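PDB 4HBZ: putative phosphohistidine phosphatase, SixA from Nakamurella multipartita, which probably acts as a phosphohistidine phosphatase of the histidine phosphatase superfamily, whose members transfer phosphate through an active-site histidine. Local coordinates for residues A[22-27]-A[129-134]; A[26-31]-A[46-51]. All blocks are in the same frame, centred on the assembly; numbering follows the deposited sequence.

In the fold
The two contacts overlap at residues 26 and 27 and so share Arg26 and His27, but they face different helices, and their centres lie about 18 Å apart. Contact 1 belongs to the core: strand 20-26, in the interior of the mixed sheet, packs against helix 123-138, which comes about a hundred residues later in the chain. Contact 2 is formed where the chain leaves the carboxyl end of that strand and its loop leans on helix 43-59, the next helix along the chain. One strand thus joins the hydrophobic interior to the Arg-His loop, which in this superfamily forms part of the phosphate site, so the loop emerges directly from a well-buried base.

Contact 1 of 2, residues A[22-27]-A[129-134]; sequences LVLMRH and WELVRQ
Leu22 and Leu131 face each other between strand 20-26 and helix 123-138, their backbones standing 10.6 Å apart from CA to CA, and Leu24 keeps a similar separation from the helix, its CA 10.8 Å from that of Trp129. Between the two segments only side chains make the contact. Leu131 reaches down from the helix with CG anti to its own carbonyl carbon and CD1 anti to CA (chi2 173°), making this methyl the one that meets the sheet. Leu22 answers with CD2. Its CG lies anti to the backbone N and beside the carbonyl carbon (chi1 179°), while chi2 of 64° turns CD1 back and leaves CD2 as the extended branch, which comes within 3.6 Å of Leu131 CD1. The two side chains cross at about a right angle. Their contact runs through one methyl of each, Leu22 CD1 and Leu131 CD2 lying well apart. Leu24 adds a looser flank, with its CD1 4.5 Å from Leu131 CD1. Within the strand, CD2 of Leu22 also lies 4.0 Å from CD2 of Leu24, and the two leucines sit side by side facing Leu131.

This is the sheet-helix interface of an alpha/beta domain of the histidine phosphatase superfamily. Strand 20-26 runs between strand 114-119, parallel to it, and antiparallel strand 159-164, with backbone bonds to both, and Val117 and Leu162 from these neighbours touch Leu24. Val23 and Met25 point to the other face of the sheet, where Met25 touches Thr77 of helix 72-81.

Around the leucine contact the helix is held by further partners: Val132 touches Leu162, Arg133 NH1 bonds to the carbonyls of Ser145 and Ala147, and Gln134 NE2 bonds to Gln173 O.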
ATOM      1  N   LEU A  22       0.170   7.993   0.479  1.00 11.01           N
ATOM      2  CA  LEU A  22      -0.368   6.656   0.389  1.00 11.02           C
ATOM      3  C   LEU A  22       0.728   5.621   0.359  1.00 11.17           C
ATOM      4  O   LEU A  22       1.677   5.746  -0.418  1.00 11.99           O
ATOM      5  CB  LEU A  22      -1.183   6.521  -0.899  1.00 11.72           C
ATOM      6  CG  LEU A  22      -1.796   5.171  -1.178  1.00 11.98           C
ATOM      7  CD1 LEU A  22      -2.822   4.809  -0.128  1.00 12.63           C
ATOM      8  CD2 LEU A  22      -2.439   5.126  -2.580  1.00 13.23           C
ATOM      9  N   VAL A  23       0.658   4.625   1.228  1.00 10.29           N
ATOM     10  CA  VAL A  23       1.646   3.554   1.275  1.00 10.42           C
ATOM     11  C   VAL A  23       0.915   2.266   0.879  1.00 10.59           C
ATOM     12  O   VAL A  23      -0.088   1.894   1.525  1.00 10.80           O
ATOM     13  CB  VAL A  23       2.272   3.369   2.666  1.00 11.03           C
ATOM     14  CG1 VAL A  23       3.333   2.277   2.589  1.00 11.32           C
ATOM     15  CG2 VAL A  23       2.896   4.682   3.119  1.00 11.71           C
ATOM     16  N   LEU A  24       1.373   1.641  -0.189  1.00  9.97           N
ATOM     17  CA  LEU A  24       0.827   0.404  -0.688  1.00 10.32           C
ATOM     18  C   LEU A  24       1.795  -0.729  -0.391  1.00  9.75           C
ATOM     19  O   LEU A  24       2.875  -0.740  -0.967  1.00 10.66           O
ATOM     20  CB  LEU A  24       0.531   0.491  -2.172  1.00 10.84           C
ATOM     21  CG  LEU A  24      -0.476   1.502  -2.674  1.00 11.29           C
ATOM     22  CD1 LEU A  24      -0.582   1.483  -4.169  1.00 11.85           C
ATOM     23  CD2 LEU A  24      -1.821   1.261  -1.966  1.00 11.84           C
HETATM   24  N   MSE A  25       1.435  -1.660   0.493  1.00 10.22           N
HETATM   25  CA  MSE A  25       2.331  -2.708   0.958  1.00 10.15           C
HETATM   26  C   MSE A  25       1.806  -4.044   0.591  1.00 10.56           C
HETATM   27  O   MSE A  25       0.643  -4.375   0.863  1.00 10.48           O
HETATM   28  CB  MSE A  25       2.495  -2.582   2.483  1.00 11.11           C
HETATM   29  CG  MSE A  25       3.518  -3.594   2.970  1.00 10.74           C
HETATM   30 SE   MSE A  25       3.995  -3.205   4.841  0.90 12.78          SE
HETATM   31  CE  MSE A  25       5.483  -4.526   4.975  1.00 15.80           C
ATOM     32  N   ARG A  26       2.700  -4.880   0.093  1.00 10.42           N
ATOM     33  CA  ARG A  26       2.416  -6.319  -0.046  1.00 10.03           C
ATOM     34  C   ARG A  26       2.870  -7.022   1.237  1.00 10.36           C
ATOM     35  O   ARG A  26       3.973  -6.762   1.743  1.00 11.67           O
ATOM     36  CB  ARG A  26       3.175  -6.889  -1.259  1.00 10.48           C
ATOM     37  CG  ARG A  26       2.972  -8.384  -1.430  1.00 11.32           C
ATOM     38  CD  ARG A  26       3.785  -8.903  -2.591  1.00 12.48           C
ATOM     39  NE  ARG A  26       3.572 -10.330  -2.787  1.00 13.74           N
ATOM     40  CZ  ARG A  26       4.191 -11.047  -3.732  1.00 16.22           C
ATOM     41  NH1 ARG A  26       5.022 -10.498  -4.567  1.00 16.89           N
ATOM     42  NH2 ARG A  26       3.872 -12.333  -3.879  1.00 19.01           N
ATOM     43  N   HIS A  27       2.025  -7.884   1.775  1.00 10.99           N
ATOM     44  CA  HIS A  27       2.382  -8.629   2.979  1.00 11.03           C
ATOM     45  C   HIS A  27       3.744  -9.309   2.810  1.00 10.02           C
ATOM     46  O   HIS A  27       4.161  -9.678   1.710  1.00 11.36           O
ATOM     47  CB  HIS A  27       1.330  -9.680   3.345  1.00 12.13           C
ATOM     48  CG  HIS A  27       1.187 -10.763   2.343  1.00 12.38           C
ATOM     49  ND1 HIS A  27       2.071 -11.815   2.234  1.00 13.38           N
ATOM     50  CD2 HIS A  27       0.266 -10.933   1.353  1.00 13.10           C
ATOM     51  CE1 HIS A  27       1.710 -12.572   1.222  1.00 14.63           C
ATOM     52  NE2 HIS A  27       0.614 -12.066   0.676  1.00 13.63           N
ATOM     53  N   TRP A 129       0.601   1.114 -10.035  0.50 12.94           N
ATOM     54  CA  TRP A 129       0.874   1.403 -11.415  0.50 14.23           C
ATOM     55  C   TRP A 129      -0.262   2.220 -12.033  0.50 13.21           C
ATOM     56  O   TRP A 129      -0.016   3.207 -12.721  0.50 13.62           O
ATOM     57  CB  TRP A 129       1.114   0.091 -12.153  0.50 16.00           C
ATOM     58  CG  TRP A 129       1.597   0.298 -13.505  0.50 19.43           C
ATOM     59  CD1 TRP A 129       2.882   0.529 -13.894  0.50 20.38           C
ATOM     60  CD2 TRP A 129       0.797   0.325 -14.688  0.50 21.90           C
ATOM     61  NE1 TRP A 129       2.936   0.669 -15.265  0.50 22.41           N
ATOM     62  CE2 TRP A 129       1.665   0.556 -15.770  0.50 22.59           C
ATOM     63  CE3 TRP A 129      -0.581   0.172 -14.936  0.50 23.46           C
ATOM     64  CZ2 TRP A 129       1.212   0.624 -17.084  0.50 23.60           C
ATOM     65  CZ3 TRP A 129      -1.030   0.244 -16.249  0.50 24.40           C
ATOM     66  CH2 TRP A 129      -0.137   0.474 -17.301  0.50 25.17           C
ATOM     67  N   GLU A 130      -1.505   1.847 -11.750  1.00 12.46           N
ATOM     68  CA  GLU A 130      -2.625   2.605 -12.286  1.00 13.66           C
ATOM     69  C   GLU A 130      -2.675   4.024 -11.775  1.00 12.95           C
ATOM     70  O   GLU A 130      -2.984   4.959 -12.524  1.00 13.65           O
ATOM     71  CB  GLU A 130      -3.935   1.905 -12.043  1.00 14.77           C
ATOM     72  CG  GLU A 130      -4.088   0.661 -12.879  1.00 17.07           C
ATOM     73  CD  GLU A 130      -5.520   0.265 -13.151  1.00 18.65           C
ATOM     74  OE1 GLU A 130      -6.459   0.890 -12.647  1.00 19.84           O
ATOM     75  OE2 GLU A 130      -5.658  -0.668 -13.975  1.00 21.38           O
ATOM     76  N   LEU A 131      -2.342   4.193 -10.499  1.00 12.17           N
ATOM     77  CA  LEU A 131      -2.327   5.539  -9.934  1.00 11.82           C
ATOM     78  C   LEU A 131      -1.256   6.412 -10.579  1.00 11.93           C
ATOM     79  O   LEU A 131      -1.474   7.606 -10.894  1.00 11.68           O
ATOM     80  CB  LEU A 131      -2.089   5.492  -8.410  1.00 11.85           C
ATOM     81  CG  LEU A 131      -3.279   4.946  -7.588  1.00 11.68           C
ATOM     82  CD1 LEU A 131      -2.864   4.791  -6.140  1.00 12.67           C
ATOM     83  CD2 LEU A 131      -4.552   5.755  -7.716  1.00 12.87           C
ATOM     84  N   VAL A 132      -0.081   5.806 -10.797  1.00 12.23           N
ATOM     85  CA  VAL A 132       1.028   6.538 -11.469  1.00 13.14           C
ATOM     86  C   VAL A 132       0.623   6.964 -12.861  1.00 13.83           C
ATOM     87  O   VAL A 132       0.855   8.106 -13.277  1.00 15.20           O
ATOM     88  CB  VAL A 132       2.328   5.721 -11.452  1.00 14.35           C
ATOM     89  CG1 VAL A 132       3.357   6.260 -12.449  1.00 15.26           C
ATOM     90  CG2 VAL A 132       2.843   5.650 -10.043  1.00 14.39           C
ATOM     91  N   ARG A 133       0.051   6.046 -13.632  1.00 13.89           N
ATOM     92  CA  ARG A 133      -0.308   6.380 -15.004  1.00 16.16           C
ATOM     93  C   ARG A 133      -1.384   7.429 -15.067  1.00 15.43           C
ATOM     94  O   ARG A 133      -1.397   8.253 -15.964  1.00 16.43           O
ATOM     95  CB  ARG A 133      -0.728   5.090 -15.713  1.00 17.61           C
ATOM     96  CG  ARG A 133       0.394   4.041 -15.856  1.00 20.12           C
ATOM     97  CD  ARG A 133       1.844   4.534 -16.104  1.00 25.00           C
ATOM     98  NE  ARG A 133       2.008   4.936 -17.486  1.00 28.11           N
ATOM     99  CZ  ARG A 133       3.176   5.241 -18.091  1.00 32.18           C
ATOM    100  NH1 ARG A 133       4.361   5.190 -17.442  1.00 32.51           N
ATOM    101  NH2 ARG A 133       3.149   5.597 -19.367  1.00 35.59           N
ATOM    102  N   GLN A 134      -2.338   7.391 -14.142  1.00 15.07           N
ATOM    103  CA  GLN A 134      -3.406   8.413 -14.098  1.00 15.39           C
ATOM    104  C   GLN A 134      -2.826   9.781 -13.795  1.00 16.33           C
ATOM    105  O   GLN A 134      -3.217  10.794 -14.370  1.00 17.34           O
ATOM    106  CB  GLN A 134      -4.487   8.000 -13.087  1.00 15.57           C
ATOM    107  CG  GLN A 134      -5.687   8.940 -13.016  1.00 16.88           C
ATOM    108  CD  GLN A 134      -6.584   8.916 -14.268  1.00 20.07           C
ATOM    109  OE1 GLN A 134      -6.635   7.949 -15.013  1.00 24.03           O
ATOM    110  NE2 GLN A 134      -7.341   9.945 -14.426  1.00 24.76           N
TER

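Contact 2 of 2, residues A[26-31]-A[46-51]; sequences RHAAAG and VRAATA
Ala28 directs its methyl at helix 43-59, where Ala48 and Ala49 receive it, and the CA atoms of Ala28 and Ala49 come within 5.8 Å. Its CB sits 4.1 Å from Ala49 CB and 4.4 Å from Ala48 CB, and at 4.2 Å it also meets the backbone N of Ala49. With three small side chains and no longer one between them, loop and helix can approach closely, and all three alanines are buried.

His27 turns the other way. Its chi1 of 65° puts CG beside both the backbone N and the carbonyl carbon, placing ND1 beside the carbonyl O of Ala28, the next residue, to which it donates over 2.8 Å. The bond is nearly straight at ND1 (173°) and the acceptor lies in the ring plane, although the donor is tilted from the plane of the carbonyl. It fixes the rotation of the imidazole, which also meets the ring of His120, while Thr77 OG1 is hydrogen-bonded to Ala28 N.

On the helix, Thr50 OG1 folds back to Val46 O over 2.8 Å, above the carbonyl plane and on the face opposite that used by Thr50 N.

The Arg26-His27-Ala28 run at the end of the first strand corresponds to the Arg-His-Gly signature of histidine phosphatases, in which the histidine takes up the phosphate; a ring oriented by a backbone carbonyl, in a loop backed by the following helix, is consistent with that phosphate-binding site.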
ATOM      1  N   ARG A  26       2.700  -4.880   0.093  1.00 10.42           N
ATOM      2  CA  ARG A  26       2.416  -6.319  -0.046  1.00 10.03           C
ATOM      3  C   ARG A  26       2.870  -7.022   1.237  1.00 10.36           C
ATOM      4  O   ARG A  26       3.973  -6.762   1.743  1.00 11.67           O
ATOM      5  CB  ARG A  26       3.175  -6.889  -1.259  1.00 10.48           C
ATOM      6  CG  ARG A  26       2.972  -8.384  -1.430  1.00 11.32           C
ATOM      7  CD  ARG A  26       3.785  -8.903  -2.591  1.00 12.48           C
ATOM      8  NE  ARG A  26       3.572 -10.330  -2.787  1.00 13.74           N
ATOM      9  CZ  ARG A  26       4.191 -11.047  -3.732  1.00 16.22           C
ATOM     10  NH1 ARG A  26       5.022 -10.498  -4.567  1.00 16.89           N
ATOM     11  NH2 ARG A  26       3.872 -12.333  -3.879  1.00 19.01           N
ATOM     12  N   HIS A  27       2.025  -7.884   1.775  1.00 10.99           N
ATOM     13  CA  HIS A  27       2.382  -8.629   2.979  1.00 11.03           C
ATOM     14  C   HIS A  27       3.744  -9.309   2.810  1.00 10.02           C
ATOM     15  O   HIS A  27       4.161  -9.678   1.710  1.00 11.36           O
ATOM     16  CB  HIS A  27       1.330  -9.680   3.345  1.00 12.13           C
ATOM     17  CG  HIS A  27       1.187 -10.763   2.343  1.00 12.38           C
ATOM     18  ND1 HIS A  27       2.071 -11.815   2.234  1.00 13.38           N
ATOM     19  CD2 HIS A  27       0.266 -10.933   1.353  1.00 13.10           C
ATOM     20  CE1 HIS A  27       1.710 -12.572   1.222  1.00 14.63           C
ATOM     21  NE2 HIS A  27       0.614 -12.066   0.676  1.00 13.63           N
ATOM     22  N   ALA A  28       4.355  -9.556   3.955  1.00 11.21           N
ATOM     23  CA  ALA A  28       5.645 -10.246   3.985  1.00 11.40           C
ATOM     24  C   ALA A  28       5.487 -11.737   3.776  1.00 12.59           C
ATOM     25  O   ALA A  28       4.382 -12.277   3.707  1.00 12.37           O
ATOM     26  CB  ALA A  28       6.371  -9.918   5.247  1.00 12.45           C
ATOM     27  N   ALA A  29       6.611 -12.412   3.587  1.00 14.08           N
ATOM     28  CA  ALA A  29       6.637 -13.813   3.162  1.00 14.55           C
ATOM     29  C   ALA A  29       5.908 -14.715   4.141  1.00 15.23           C
ATOM     30  O   ALA A  29       6.074 -14.588   5.383  1.00 15.04           O
ATOM     31  CB  ALA A  29       8.063 -14.271   2.971  1.00 16.56           C
ATOM     32  N   ALA A  30       5.100 -15.622   3.603  1.00 15.96           N
ATOM     33  CA  ALA A  30       4.257 -16.477   4.403  1.00 16.57           C
ATOM     34  C   ALA A  30       4.458 -17.967   4.107  1.00 17.02           C
ATOM     35  O   ALA A  30       4.986 -18.354   3.068  1.00 17.75           O
ATOM     36  CB  ALA A  30       2.793 -16.075   4.184  1.00 17.25           C
ATOM     37  N   GLY A  31       4.142 -18.753   5.106  1.00 16.84           N
ATOM     38  CA  GLY A  31       4.372 -20.185   5.080  1.00 18.16           C
ATOM     39  C   GLY A  31       3.145 -20.939   4.683  1.00 18.63           C
ATOM     40  O   GLY A  31       2.277 -20.435   3.964  1.00 18.27           O
ATOM     41  N   VAL A  46       8.514 -12.180   9.140  1.00 14.12           N
ATOM     42  CA  VAL A  46       8.428 -11.343  10.323  1.00 14.35           C
ATOM     43  C   VAL A  46       9.594 -10.343  10.316  1.00 13.56           C
ATOM     44  O   VAL A  46       9.389  -9.161  10.580  1.00 13.64           O
ATOM     45  CB  VAL A  46       8.454 -12.161  11.612  1.00 15.64           C
ATOM     46  CG1 VAL A  46       8.556 -11.235  12.821  1.00 15.60           C
ATOM     47  CG2 VAL A  46       7.190 -13.017  11.753  1.00 16.14           C
ATOM     48  N   ARG A  47      10.831 -10.791  10.055  1.00 14.27           N
ATOM     49  CA  ARG A  47      11.955  -9.835   9.973  1.00 14.57           C
ATOM     50  C   ARG A  47      11.726  -8.749   8.888  1.00 13.50           C
ATOM     51  O   ARG A  47      11.990  -7.580   9.119  1.00 13.71           O
ATOM     52  CB  ARG A  47      13.293 -10.531   9.732  1.00 16.14           C
ATOM     53  CG  ARG A  47      13.838 -11.127  10.979  1.00 19.35           C
ATOM     54  CD  ARG A  47      15.204 -11.791  10.718  1.00 22.29           C
ATOM     55  NE  ARG A  47      15.072 -13.094  10.104  1.00 24.56           N
ATOM     56  CZ  ARG A  47      14.822 -14.229  10.772  1.00 27.61           C
ATOM     57  NH1 ARG A  47      14.701 -15.359  10.107  1.00 27.77           N
ATOM     58  NH2 ARG A  47      14.684 -14.233  12.098  1.00 28.77           N
ATOM     59  N   ALA A  48      11.204  -9.133   7.739  1.00 13.17           N
ATOM     60  CA  ALA A  48      11.009  -8.161   6.673  1.00 12.85           C
ATOM     61  C   ALA A  48       9.934  -7.144   7.081  1.00 12.25           C
ATOM     62  O   ALA A  48      10.063  -5.939   6.861  1.00 12.13           O
ATOM     63  CB  ALA A  48      10.632  -8.865   5.406  1.00 13.26           C
ATOM     64  N   ALA A  49       8.850  -7.601   7.668  1.00 11.99           N
ATOM     65  CA  ALA A  49       7.779  -6.671   8.061  1.00 11.99           C
ATOM     66  C   ALA A  49       8.236  -5.750   9.200  1.00 11.99           C
ATOM     67  O   ALA A  49       7.872  -4.573   9.274  1.00 13.18           O
ATOM     68  CB  ALA A  49       6.561  -7.475   8.502  1.00 12.24           C
ATOM     69  N   THR A  50       9.032  -6.314  10.102  1.00 12.06           N
ATOM     70  CA  THR A  50       9.587  -5.500  11.173  1.00 12.95           C
ATOM     71  C   THR A  50      10.464  -4.382  10.639  1.00 12.41           C
ATOM     72  O   THR A  50      10.366  -3.202  11.055  1.00 12.86           O
ATOM     73  CB  THR A  50      10.376  -6.398  12.134  1.00 14.03           C
ATOM     74  OG1 THR A  50       9.489  -7.386  12.693  1.00 15.52           O
ATOM     75  CG2 THR A  50      11.032  -5.581  13.238  1.00 15.01           C
ATOM     76  N   ALA A  51      11.332  -4.734   9.690  1.00 11.97           N
ATOM     77  CA  ALA A  51      12.180  -3.721   9.068  1.00 11.98           C
ATOM     78  C   ALA A  51      11.398  -2.664   8.339  1.00 12.20           C
ATOM     79  O   ALA A  51      11.726  -1.471   8.405  1.00 12.24           O
ATOM     80  CB  ALA A  51      13.232  -4.394   8.175  1.00 12.47           C
TER